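Local structure of CBS domain protein (Sulfolobus tokodaii, 2EF7) at residues V38-G43 with G48-R53; S76-R81 with L90-Q95; N24-V29 with T67-F72. The protein is of unknown function but carries a pair of CBS domains, modules that in many relatives bind adenine nucleotides and regulate their partners. One frame throughout, in Å; residues are numbered along the deposited sequence.

Contact 1: V38-G43 with G48-R53; sequences VIVVDG and GIITER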
ATOM      1  N   VAL A  38     -18.477   8.567 -11.123  1.00 25.29           N
ATOM      2  CA  VAL A  38     -19.112   9.754 -10.586  1.00 23.12           C
ATOM      3  C   VAL A  38     -20.234   9.313  -9.666  1.00 24.28           C
ATOM      4  O   VAL A  38     -20.779   8.222  -9.806  1.00 23.65           O
ATOM      5  CB  VAL A  38     -19.714  10.662 -11.695  1.00 28.72           C
ATOM      6  CG1 VAL A  38     -18.606  11.225 -12.573  1.00 29.55           C
ATOM      7  CG2 VAL A  38     -20.714   9.873 -12.535  1.00 31.17           C
ATOM      8  N   ILE A  39     -20.566  10.162  -8.714  1.00 19.57           N
ATOM      9  CA  ILE A  39     -21.655   9.875  -7.800  1.00 23.54           C
ATOM     10  C   ILE A  39     -22.921  10.387  -8.463  1.00 18.75           C
ATOM     11  O   ILE A  39     -22.919  11.466  -9.046  1.00 25.96           O
ATOM     12  CB  ILE A  39     -21.474  10.633  -6.479  1.00 23.34           C
ATOM     13  CG1 ILE A  39     -20.162  10.213  -5.826  1.00 25.87           C
ATOM     14  CG2 ILE A  39     -22.677  10.385  -5.560  1.00 20.57           C
ATOM     15  CD1 ILE A  39     -20.091   8.719  -5.515  1.00 27.37           C
ATOM     16  N   VAL A  40     -23.997   9.612  -8.404  1.00 23.47           N
ATOM     17  CA  VAL A  40     -25.252  10.079  -8.970  1.00 18.34           C
ATOM     18  C   VAL A  40     -26.044  10.657  -7.791  1.00 26.16           C
ATOM     19  O   VAL A  40     -26.169  10.004  -6.747  1.00 21.75           O
ATOM     20  CB  VAL A  40     -26.061   8.943  -9.603  1.00 22.14           C
ATOM     21  CG1 VAL A  40     -27.331   9.513 -10.210  1.00 20.20           C
ATOM     22  CG2 VAL A  40     -25.209   8.208 -10.670  1.00 22.36           C
ATOM     23  N   VAL A  41     -26.538  11.885  -7.938  1.00 22.96           N
ATOM     24  CA  VAL A  41     -27.307  12.505  -6.870  1.00 23.74           C
ATOM     25  C   VAL A  41     -28.719  12.847  -7.289  1.00 31.67           C
ATOM     26  O   VAL A  41     -29.025  13.012  -8.474  1.00 24.61           O
ATOM     27  CB  VAL A  41     -26.657  13.810  -6.325  1.00 24.52           C
ATOM     28  CG1 VAL A  41     -25.286  13.512  -5.740  1.00 18.65           C
ATOM     29  CG2 VAL A  41     -26.565  14.856  -7.415  1.00 19.06           C
ATOM     30  N   ASP A  42     -29.575  12.929  -6.278  1.00 29.75           N
ATOM     31  CA  ASP A  42     -30.976  13.268  -6.426  1.00 28.72           C
ATOM     32  C   ASP A  42     -31.057  14.474  -5.506  1.00 33.71           C
ATOM     33  O   ASP A  42     -31.085  14.316  -4.292  1.00 28.92           O
ATOM     34  CB  ASP A  42     -31.844  12.130  -5.885  1.00 35.67           C
ATOM     35  CG  ASP A  42     -33.332  12.375  -6.085  1.00 39.33           C
ATOM     36  OD1 ASP A  42     -33.771  13.540  -6.001  1.00 35.08           O
ATOM     37  OD2 ASP A  42     -34.070  11.393  -6.311  1.00 45.88           O
ATOM     38  N   GLY A  43     -31.054  15.674  -6.078  1.00 34.03           N
ATOM     39  CA  GLY A  43     -31.102  16.875  -5.263  1.00 38.37           C
ATOM     40  C   GLY A  43     -29.985  16.921  -4.225  1.00 41.76           C
ATOM     41  O   GLY A  43     -30.243  17.116  -3.034  1.00 43.50           O
ATOM     42  N   GLY A  48     -26.480   6.665  -6.017  1.00 25.71           N
ATOM     43  CA  GLY A  48     -25.773   5.617  -6.723  1.00 25.77           C
ATOM     44  C   GLY A  48     -24.417   6.053  -7.233  1.00 23.94           C
ATOM     45  O   GLY A  48     -23.908   7.116  -6.867  1.00 22.60           O
ATOM     46  N   ILE A  49     -23.834   5.218  -8.086  1.00 24.92           N
ATOM     47  CA  ILE A  49     -22.532   5.496  -8.664  1.00 24.12           C
ATOM     48  C   ILE A  49     -22.442   4.906 -10.070  1.00 26.34           C
ATOM     49  O   ILE A  49     -23.013   3.855 -10.352  1.00 24.62           O
ATOM     50  CB  ILE A  49     -21.404   4.904  -7.788  1.00 29.68           C
ATOM     51  CG1 ILE A  49     -20.041   5.319  -8.338  1.00 28.93           C
ATOM     52  CG2 ILE A  49     -21.515   3.391  -7.745  1.00 32.38           C
ATOM     53  CD1 ILE A  49     -18.864   4.773  -7.535  1.00 35.98           C
ATOM     54  N   ILE A  50     -21.737   5.612 -10.946  1.00 23.29           N
ATOM     55  CA  ILE A  50     -21.535   5.166 -12.318  1.00 23.69           C
ATOM     56  C   ILE A  50     -20.034   5.060 -12.553  1.00 26.40           C
ATOM     57  O   ILE A  50     -19.308   6.043 -12.401  1.00 27.95           O
ATOM     58  CB  ILE A  50     -22.139   6.166 -13.338  1.00 26.34           C
ATOM     59  CG1 ILE A  50     -23.668   6.120 -13.272  1.00 28.60           C
ATOM     60  CG2 ILE A  50     -21.659   5.832 -14.740  1.00 21.32           C
ATOM     61  CD1 ILE A  50     -24.372   7.200 -14.085  1.00 23.80           C
ATOM     62  N   THR A  51     -19.569   3.860 -12.892  1.00 23.19           N
ATOM     63  CA  THR A  51     -18.152   3.640 -13.169  1.00 27.02           C
ATOM     64  C   THR A  51     -18.015   3.479 -14.667  1.00 27.21           C
ATOM     65  O   THR A  51     -19.021   3.368 -15.373  1.00 29.14           O
ATOM     66  CB  THR A  51     -17.640   2.345 -12.555  1.00 25.86           C
ATOM     67  OG1 THR A  51     -18.390   1.248 -13.100  1.00 26.96           O
ATOM     68  CG2 THR A  51     -17.779   2.377 -11.035  1.00 30.38           C
ATOM     69  N   GLU A  52     -16.776   3.452 -15.148  1.00 25.70           N
ATOM     70  CA  GLU A  52     -16.532   3.283 -16.576  1.00 29.48           C
ATOM     71  C   GLU A  52     -17.177   1.986 -17.031  1.00 26.04           C
ATOM     72  O   GLU A  52     -17.722   1.908 -18.127  1.00 22.85           O
ATOM     73  CB  GLU A  52     -15.033   3.217 -16.863  1.00 27.63           C
ATOM     74  CG  GLU A  52     -14.279   4.416 -16.363  1.00 35.51           C
ATOM     75  CD  GLU A  52     -12.811   4.333 -16.686  1.00 38.25           C
ATOM     76  OE1 GLU A  52     -12.200   3.285 -16.389  1.00 37.74           O
ATOM     77  OE2 GLU A  52     -12.267   5.310 -17.232  1.00 39.03           O
ATOM     78  N   ARG A  53     -17.102   0.969 -16.177  1.00 24.18           N
ATOM     79  CA  ARG A  53     -17.668  -0.336 -16.485  1.00 25.79           C
ATOM     80  C   ARG A  53     -19.186  -0.276 -16.615  1.00 29.55           C
ATOM     81  O   ARG A  53     -19.772  -0.944 -17.476  1.00 27.02           O
ATOM     82  CB  ARG A  53     -17.275  -1.347 -15.411  1.00 33.76           C
ATOM     83  CG  ARG A  53     -17.844  -2.729 -15.641  1.00 46.00           C
ATOM     84  CD  ARG A  53     -16.990  -3.778 -14.963  1.00 55.65           C
ATOM     85  NE  ARG A  53     -15.586  -3.626 -15.339  1.00 64.40           N
ATOM     86  CZ  ARG A  53     -14.631  -4.510 -15.072  1.00 64.47           C
ATOM     87  NH1 ARG A  53     -14.920  -5.630 -14.423  1.00 69.38           N
ATOM     88  NH2 ARG A  53     -13.383  -4.269 -15.448  1.00 63.73           N
TER

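Contact 2: S76-R81 with L90-Q95; sequences SLITIR and LALMRQ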
ATOM      1  N   SER A  76     -27.284   2.640  -4.899  1.00 31.27           N
ATOM      2  CA  SER A  76     -26.800   2.537  -3.524  1.00 31.94           C
ATOM      3  C   SER A  76     -27.152   3.758  -2.694  1.00 30.86           C
ATOM      4  O   SER A  76     -26.921   4.897  -3.107  1.00 25.13           O
ATOM      5  CB  SER A  76     -25.286   2.349  -3.488  1.00 36.64           C
ATOM      6  OG  SER A  76     -24.836   2.364  -2.145  1.00 34.88           O
ATOM      7  N   LEU A  77     -27.700   3.506  -1.512  1.00 32.56           N
ATOM      8  CA  LEU A  77     -28.088   4.574  -0.610  1.00 34.10           C
ATOM      9  C   LEU A  77     -27.222   4.552   0.642  1.00 30.88           C
ATOM     10  O   LEU A  77     -27.422   5.356   1.549  1.00 34.97           O
ATOM     11  CB  LEU A  77     -29.571   4.435  -0.233  1.00 33.30           C
ATOM     12  CG  LEU A  77     -30.597   4.638  -1.357  1.00 34.05           C
ATOM     13  CD1 LEU A  77     -31.990   4.231  -0.884  1.00 33.07           C
ATOM     14  CD2 LEU A  77     -30.595   6.095  -1.785  1.00 27.43           C
ATOM     15  N   ILE A  78     -26.250   3.642   0.687  1.00 32.42           N
ATOM     16  CA  ILE A  78     -25.362   3.540   1.845  1.00 28.32           C
ATOM     17  C   ILE A  78     -24.472   4.788   1.906  1.00 28.57           C
ATOM     18  O   ILE A  78     -23.752   5.090   0.954  1.00 33.19           O
ATOM     19  CB  ILE A  78     -24.438   2.286   1.772  1.00 31.82           C
ATOM     20  CG1 ILE A  78     -25.198   1.076   1.225  1.00 37.08           C
ATOM     21  CG2 ILE A  78     -23.904   1.950   3.161  1.00 31.40           C
ATOM     22  CD1 ILE A  78     -26.439   0.712   2.000  1.00 37.39           C
ATOM     23  N   THR A  79     -24.526   5.508   3.021  1.00 18.13           N
ATOM     24  CA  THR A  79     -23.719   6.708   3.194  1.00 18.60           C
ATOM     25  C   THR A  79     -23.260   6.815   4.641  1.00 20.47           C
ATOM     26  O   THR A  79     -23.773   6.112   5.516  1.00 24.68           O
ATOM     27  CB  THR A  79     -24.519   7.993   2.902  1.00 26.10           C
ATOM     28  OG1 THR A  79     -25.532   8.145   3.901  1.00 28.83           O
ATOM     29  CG2 THR A  79     -25.175   7.939   1.526  1.00 32.19           C
ATOM     30  N   ILE A  80     -22.307   7.712   4.886  1.00 20.32           N
ATOM     31  CA  ILE A  80     -21.797   7.962   6.225  1.00 22.89           C
ATOM     32  C   ILE A  80     -21.685   9.481   6.416  1.00 29.61           C
ATOM     33  O   ILE A  80     -21.287  10.200   5.499  1.00 26.24           O
ATOM     34  CB  ILE A  80     -20.406   7.315   6.432  1.00 26.44           C
ATOM     35  CG1 ILE A  80     -20.002   7.408   7.906  1.00 23.45           C
ATOM     36  CG2 ILE A  80     -19.372   7.969   5.526  1.00 16.71           C
ATOM     37  CD1 ILE A  80     -20.725   6.393   8.792  1.00 29.92           C
ATOM     38  N   ARG A  81     -22.056   9.976   7.596  1.00 26.96           N
ATOM     39  CA  ARG A  81     -21.964  11.411   7.868  1.00 28.05           C
ATOM     40  C   ARG A  81     -20.509  11.836   8.039  1.00 28.35           C
ATOM     41  O   ARG A  81     -19.686  11.070   8.535  1.00 24.53           O
ATOM     42  CB  ARG A  81     -22.755  11.775   9.126  1.00 32.03           C
ATOM     43  CG  ARG A  81     -24.245  11.540   9.006  1.00 42.20           C
ATOM     44  CD  ARG A  81     -24.999  12.231  10.125  1.00 56.84           C
ATOM     45  NE  ARG A  81     -26.442  12.214   9.890  1.00 66.08           N
ATOM     46  CZ  ARG A  81     -27.331  12.850  10.646  1.00 69.37           C
ATOM     47  NH1 ARG A  81     -26.930  13.560  11.694  1.00 67.03           N
ATOM     48  NH2 ARG A  81     -28.625  12.775  10.355  1.00 68.04           N
ATOM     49  N   LEU A  90     -15.730   2.509   8.958  1.00 32.24           N
ATOM     50  CA  LEU A  90     -15.172   1.167   8.852  1.00 30.50           C
ATOM     51  C   LEU A  90     -16.233   0.101   9.110  1.00 28.09           C
ATOM     52  O   LEU A  90     -16.331  -0.891   8.383  1.00 24.71           O
ATOM     53  CB  LEU A  90     -14.043   0.983   9.860  1.00 26.98           C
ATOM     54  CG  LEU A  90     -13.369  -0.389   9.811  1.00 28.48           C
ATOM     55  CD1 LEU A  90     -12.793  -0.646   8.430  1.00 25.26           C
ATOM     56  CD2 LEU A  90     -12.275  -0.438  10.863  1.00 26.21           C
ATOM     57  N   ALA A  91     -17.022   0.297  10.155  1.00 24.82           N
ATOM     58  CA  ALA A  91     -18.049  -0.675  10.483  1.00 25.17           C
ATOM     59  C   ALA A  91     -19.066  -0.790   9.355  1.00 28.97           C
ATOM     60  O   ALA A  91     -19.554  -1.883   9.071  1.00 29.06           O
ATOM     61  CB  ALA A  91     -18.735  -0.295  11.778  1.00 20.31           C
ATOM     62  N   LEU A  92     -19.372   0.331   8.700  1.00 29.12           N
ATOM     63  CA  LEU A  92     -20.346   0.326   7.615  1.00 30.74           C
ATOM     64  C   LEU A  92     -19.774  -0.369   6.380  1.00 28.05           C
ATOM     65  O   LEU A  92     -20.477  -1.105   5.696  1.00 29.92           O
ATOM     66  CB  LEU A  92     -20.772   1.761   7.273  1.00 32.68           C
ATOM     67  CG  LEU A  92     -22.214   1.937   6.792  1.00 34.53           C
ATOM     68  CD1 LEU A  92     -23.160   1.384   7.842  1.00 37.97           C
ATOM     69  CD2 LEU A  92     -22.515   3.403   6.544  1.00 35.83           C
HETATM   70  N   MSE A  93     -18.497  -0.133   6.100  1.00 25.13           N
HETATM   71  CA  MSE A  93     -17.848  -0.766   4.961  1.00 30.58           C
HETATM   72  C   MSE A  93     -17.844  -2.295   5.124  1.00 30.56           C
HETATM   73  O   MSE A  93     -18.206  -3.026   4.194  1.00 31.80           O
HETATM   74  CB  MSE A  93     -16.414  -0.247   4.821  1.00 25.63           C
HETATM   75  CG  MSE A  93     -16.324   1.167   4.266  1.00 39.58           C
HETATM   76 SE   MSE A  93     -14.542   1.903   4.368  1.00 51.32          SE
HETATM   77  CE  MSE A  93     -15.008   3.774   4.480  1.00 53.64           C
ATOM     78  N   ARG A  94     -17.440  -2.772   6.301  1.00 28.89           N
ATOM     79  CA  ARG A  94     -17.406  -4.211   6.571  1.00 31.83           C
ATOM     80  C   ARG A  94     -18.802  -4.797   6.418  1.00 32.64           C
ATOM     81  O   ARG A  94     -18.997  -5.797   5.728  1.00 32.77           O
ATOM     82  CB  ARG A  94     -16.900  -4.490   7.992  1.00 30.21           C
ATOM     83  CG  ARG A  94     -15.439  -4.118   8.232  1.00 48.32           C
ATOM     84  CD  ARG A  94     -15.004  -4.363   9.681  1.00 53.37           C
ATOM     85  NE  ARG A  94     -15.038  -5.778  10.050  1.00 62.40           N
ATOM     86  CZ  ARG A  94     -14.606  -6.259  11.214  1.00 69.11           C
ATOM     87  NH1 ARG A  94     -14.675  -7.563  11.466  1.00 67.06           N
ATOM     88  NH2 ARG A  94     -14.103  -5.438  12.126  1.00 71.88           N
ATOM     89  N   GLN A  95     -19.775  -4.160   7.060  1.00 29.54           N
ATOM     90  CA  GLN A  95     -21.159  -4.619   7.004  1.00 32.01           C
ATOM     91  C   GLN A  95     -21.675  -4.827   5.586  1.00 31.55           C
ATOM     92  O   GLN A  95     -22.378  -5.794   5.323  1.00 31.08           O
ATOM     93  CB  GLN A  95     -22.089  -3.629   7.722  1.00 35.00           C
ATOM     94  CG  GLN A  95     -23.524  -4.125   7.825  1.00 30.11           C
ATOM     95  CD  GLN A  95     -24.393  -3.257   8.718  1.00 32.23           C
ATOM     96  OE1 GLN A  95     -23.976  -2.855   9.804  1.00 31.22           O
ATOM     97  NE2 GLN A  95     -25.615  -2.983   8.275  1.00 23.04           N
TER

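Contact 3: N24-V29 with T67-F72; sequences NDIAKV and TKAEEF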
ATOM      1  N   ASN A  24     -24.303  10.056 -22.541  1.00 27.08           N
ATOM      2  CA  ASN A  24     -23.259  10.779 -23.258  1.00 31.05           C
ATOM      3  C   ASN A  24     -22.717  11.986 -22.502  1.00 27.34           C
ATOM      4  O   ASN A  24     -21.518  12.267 -22.578  1.00 25.88           O
ATOM      5  CB  ASN A  24     -23.725  11.193 -24.662  1.00 29.96           C
ATOM      6  CG  ASN A  24     -24.807  12.242 -24.632  1.00 40.02           C
ATOM      7  OD1 ASN A  24     -25.856  12.054 -24.018  1.00 39.03           O
ATOM      8  ND2 ASN A  24     -24.561  13.360 -25.302  1.00 37.78           N
ATOM      9  N   ASP A  25     -23.568  12.697 -21.766  1.00 20.26           N
ATOM     10  CA  ASP A  25     -23.079  13.855 -21.016  1.00 21.24           C
ATOM     11  C   ASP A  25     -22.203  13.393 -19.855  1.00 20.48           C
ATOM     12  O   ASP A  25     -21.190  14.026 -19.525  1.00 22.77           O
ATOM     13  CB  ASP A  25     -24.239  14.712 -20.490  1.00 24.19           C
ATOM     14  CG  ASP A  25     -25.027  15.364 -21.610  1.00 37.24           C
ATOM     15  OD1 ASP A  25     -24.401  15.744 -22.622  1.00 36.19           O
ATOM     16  OD2 ASP A  25     -26.259  15.507 -21.483  1.00 44.17           O
ATOM     17  N   ILE A  26     -22.594  12.283 -19.242  1.00 21.39           N
ATOM     18  CA  ILE A  26     -21.826  11.737 -18.127  1.00 22.20           C
ATOM     19  C   ILE A  26     -20.458  11.287 -18.631  1.00 26.25           C
ATOM     20  O   ILE A  26     -19.434  11.537 -17.984  1.00 23.23           O
ATOM     21  CB  ILE A  26     -22.549  10.528 -17.498  1.00 23.04           C
ATOM     22  CG1 ILE A  26     -23.904  10.970 -16.930  1.00 27.54           C
ATOM     23  CG2 ILE A  26     -21.675   9.905 -16.420  1.00 21.06           C
ATOM     24  CD1 ILE A  26     -24.856   9.805 -16.623  1.00 24.00           C
ATOM     25  N   ALA A  27     -20.441  10.611 -19.780  1.00 20.69           N
ATOM     26  CA  ALA A  27     -19.179  10.140 -20.332  1.00 22.03           C
ATOM     27  C   ALA A  27     -18.311  11.351 -20.627  1.00 19.46           C
ATOM     28  O   ALA A  27     -17.096  11.314 -20.455  1.00 22.22           O
ATOM     29  CB  ALA A  27     -19.412   9.328 -21.611  1.00 24.83           C
ATOM     30  N   LYS A  28     -18.943  12.436 -21.056  1.00 24.14           N
ATOM     31  CA  LYS A  28     -18.198  13.638 -21.368  1.00 22.47           C
ATOM     32  C   LYS A  28     -17.544  14.210 -20.116  1.00 28.10           C
ATOM     33  O   LYS A  28     -16.405  14.671 -20.170  1.00 26.97           O
ATOM     34  CB  LYS A  28     -19.112  14.686 -22.004  1.00 28.70           C
ATOM     35  CG  LYS A  28     -18.380  15.949 -22.445  1.00 38.93           C
ATOM     36  CD  LYS A  28     -19.275  16.848 -23.281  1.00 48.73           C
ATOM     37  CE  LYS A  28     -18.518  18.062 -23.806  1.00 53.09           C
ATOM     38  NZ  LYS A  28     -19.279  18.772 -24.880  1.00 58.06           N
ATOM     39  N   VAL A  29     -18.254  14.176 -18.989  1.00 26.22           N
ATOM     40  CA  VAL A  29     -17.699  14.715 -17.750  1.00 29.01           C
ATOM     41  C   VAL A  29     -16.496  13.905 -17.299  1.00 25.12           C
ATOM     42  O   VAL A  29     -15.451  14.457 -16.955  1.00 27.09           O
ATOM     43  CB  VAL A  29     -18.723  14.706 -16.594  1.00 31.13           C
ATOM     44  CG1 VAL A  29     -18.056  15.206 -15.325  1.00 32.84           C
ATOM     45  CG2 VAL A  29     -19.923  15.583 -16.934  1.00 35.65           C
ATOM     46  N   THR A  67     -29.710   7.570 -22.530  1.00 28.19           N
ATOM     47  CA  THR A  67     -30.101   6.838 -21.332  1.00 32.23           C
ATOM     48  C   THR A  67     -29.771   7.629 -20.053  1.00 33.12           C
ATOM     49  O   THR A  67     -28.653   8.112 -19.873  1.00 29.47           O
ATOM     50  CB  THR A  67     -29.417   5.458 -21.304  1.00 37.87           C
ATOM     51  OG1 THR A  67     -29.645   4.791 -22.556  1.00 30.97           O
ATOM     52  CG2 THR A  67     -29.981   4.600 -20.173  1.00 35.58           C
ATOM     53  N   LYS A  68     -30.755   7.770 -19.176  1.00 29.15           N
ATOM     54  CA  LYS A  68     -30.566   8.516 -17.935  1.00 27.97           C
ATOM     55  C   LYS A  68     -29.705   7.763 -16.925  1.00 27.60           C
ATOM     56  O   LYS A  68     -29.700   6.535 -16.878  1.00 28.54           O
ATOM     57  CB  LYS A  68     -31.926   8.860 -17.310  1.00 27.40           C
ATOM     58  CG  LYS A  68     -32.802   9.782 -18.179  1.00 32.10           C
ATOM     59  CD  LYS A  68     -34.085  10.196 -17.461  1.00 35.08           C
ATOM     60  CE  LYS A  68     -34.874   8.978 -16.989  1.00 46.54           C
ATOM     61  NZ  LYS A  68     -35.962   9.308 -16.019  1.00 55.14           N
ATOM     62  N   ALA A  69     -28.982   8.520 -16.109  1.00 26.15           N
ATOM     63  CA  ALA A  69     -28.100   7.957 -15.101  1.00 22.44           C
ATOM     64  C   ALA A  69     -28.759   6.883 -14.240  1.00 30.21           C
ATOM     65  O   ALA A  69     -28.228   5.779 -14.099  1.00 31.18           O
ATOM     66  CB  ALA A  69     -27.554   9.077 -14.210  1.00 21.31           C
ATOM     67  N   GLU A  70     -29.919   7.196 -13.672  1.00 27.99           N
ATOM     68  CA  GLU A  70     -30.595   6.241 -12.798  1.00 34.33           C
ATOM     69  C   GLU A  70     -30.932   4.902 -13.452  1.00 33.22           C
ATOM     70  O   GLU A  70     -31.177   3.924 -12.755  1.00 32.21           O
ATOM     71  CB  GLU A  70     -31.866   6.869 -12.207  1.00 36.80           C
ATOM     72  CG  GLU A  70     -32.982   7.120 -13.206  1.00 38.34           C
ATOM     73  CD  GLU A  70     -34.091   7.998 -12.637  1.00 50.41           C
ATOM     74  OE1 GLU A  70     -34.452   7.808 -11.454  1.00 50.42           O
ATOM     75  OE2 GLU A  70     -34.602   8.870 -13.377  1.00 52.61           O
ATOM     76  N   GLU A  71     -30.930   4.845 -14.783  1.00 32.69           N
ATOM     77  CA  GLU A  71     -31.262   3.601 -15.474  1.00 34.54           C
ATOM     78  C   GLU A  71     -30.115   2.605 -15.602  1.00 34.54           C
ATOM     79  O   GLU A  71     -30.355   1.439 -15.900  1.00 38.98           O
ATOM     80  CB  GLU A  71     -31.795   3.882 -16.880  1.00 33.10           C
ATOM     81  CG  GLU A  71     -33.012   4.786 -16.954  1.00 47.34           C
ATOM     82  CD  GLU A  71     -33.548   4.896 -18.374  1.00 58.45           C
ATOM     83  OE1 GLU A  71     -34.077   3.883 -18.881  1.00 63.53           O
ATOM     84  OE2 GLU A  71     -33.430   5.984 -18.986  1.00 53.47           O
ATOM     85  N   PHE A  72     -28.877   3.043 -15.390  1.00 31.82           N
ATOM     86  CA  PHE A  72     -27.752   2.122 -15.538  1.00 26.85           C
ATOM     87  C   PHE A  72     -26.677   2.228 -14.477  1.00 32.60           C
ATOM     88  O   PHE A  72     -25.674   1.512 -14.522  1.00 33.46           O
ATOM     89  CB  PHE A  72     -27.122   2.276 -16.931  1.00 20.68           C
ATOM     90  CG  PHE A  72     -26.398   3.575 -17.151  1.00 27.24           C
ATOM     91  CD1 PHE A  72     -25.013   3.642 -17.029  1.00 24.56           C
ATOM     92  CD2 PHE A  72     -27.096   4.726 -17.530  1.00 27.47           C
ATOM     93  CE1 PHE A  72     -24.326   4.837 -17.290  1.00 27.35           C
ATOM     94  CE2 PHE A  72     -26.427   5.925 -17.788  1.00 25.96           C
ATOM     95  CZ  PHE A  72     -25.039   5.981 -17.671  1.00 28.79           C
TER

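Contact 1: V38-G43 with G48-R53
Val38 and Ile50 face each other across an antiparallel strand pair, in a hydrogen-bonded position closed by two backbone bonds. Ile50 N reaches Val38 O at 3.0 Å, and Val38 N returns a bond to Ile50 O at 2.9 Å. At the next hydrogen-bonded pair, Val40 N donates to Gly48 O at 2.9 Å; the return bond from Gly48 N to Val40 O is weak.

The side chain of Ile50 can be traced from CB to its tip. Its CB lies beside Val38 CG2 at 4.1 Å, the two side chains running side by side on the same face. CG1, anti to the carbonyl carbon (chi1 -70°), then leans towards the neighbouring strand and meets Val40 CG2 at 3.7 Å. CD1 extends the chain (chi2 172°) and stays on that same methyl, and also packs on Ile26 and Ala69. Gly48, opposite Val40, puts no side chain in this row.

The other face of the sheet carries Ile39 and Ile49, a non-hydrogen-bonded pair. Here Ile49 CG1 sits 3.3 Å from Val38 O, and Ile39 packs on Leu110 and Ile113 of strand 110-115. Thr51 then N-caps the following helix. This is the beta hairpin, running straight into a helix, of the beta-alpha-beta-beta-alpha CBS fold.

Contact 2: S76-R81 with L90-Q95
The helical bond from Arg94 N to Leu90 O, 3.0 Å long, helps hold the turn from which Leu92 reaches across to Ile78 and Ile80. The same spacing recurs one residue on, between Gln95 N and Ala91 O. This is the first half of a beta-alpha-beta unit of the CBS fold: the chain leaves strand 80-81, climbs through helix 86-96 and comes back as strand 100-104, parallel to the first and next to it. Contact 2 ties that helix to the opening strand and the residues just before it.

Leu92 does nearly all the work on the helical side. Its chi1 of -147° is well off a staggered position. The CD2 branch does most of the touching, with Ile78 and Ile80 both reaching it. Ile78 crosses it at a slant: its CG2, placed anti to the backbone N, lies 3.9 Å from Leu92 CD2 and scarcely farther from Leu92 CG. Ile80 runs past Leu92 in the opposite sense and touches with its tip, CD1 standing 4.1 Å from Leu92 CD2. Ile80 is also bonded through its backbone to Pro102 and Val104 of the returning strand.

The next residue, selenomethionine Met93, turns to another side of the helix and packs on Ile116 and Ile119, while Arg94 packs on Thr87 of the third subunit. Between the two isoleucines the backbone itself comes close: Thr79 O lies just 3.2 Å from Leu92 CD2.

Contact 3: N24-V29 with T67-F72
One methyl, Ile26 CD1, makes the whole bridge, touching Ala69 CB at 3.7 Å and Phe72 CZ at 4.0 Å. The isoleucine can reach that far because its chain is stretched out: CG1 stands anti to the carbonyl carbon (chi1 -62°), and chi2 of 165° carries CD1 straight on from it. Phe72 comes from the opposite direction. Its CG is held between the backbone N and the carbonyl carbon (chi1 69°), and the methyl meets the ring obliquely.

The segment 67-72 is shaped by its own polar groups. Glu71 OE2 accepts from Lys68 N at 3.2 Å, from above the carboxylate plane. Lys68 NZ forms a salt bridge with Glu70 OE2 at 3.0 Å, on the anti side of the carboxylate.

On helix 23-33, Ala27 packs on Ile59 of the second subunit. Within the chain, Val38 and Val40 of strand 37-42 adjoin Ile26 and Ala69 respectively. Ile50 of strand 45-51 also packs on Phe72, which leans in turn on Ile55 and Ala58 of helix 52-60, so that the contact lies among two strands of the sheet and the helix that follows them.

Contacts 1 and 3 belong to one buried core. The hairpin of contact 1 is nested within the chain loop that contact 3 closes, and Ile50 joins them, its CD1 lying 3.7 Å from Ile26 CD1. Contact 2 is a surface contact wholly within the second CBS range, whereas contact 3 joins residues of both; their centres lie about 25 Å apart across the middle of the chain, although their segments adjoin in sequence. The chemistry follows: backbone bonds between strands dominate contact 1, whereas contacts 2 and 3 lay a helix against a largely non-regular segment, mainly through apolar side chains. Contacts 1 and 3 both also touch the second subunit, contact 2 the third.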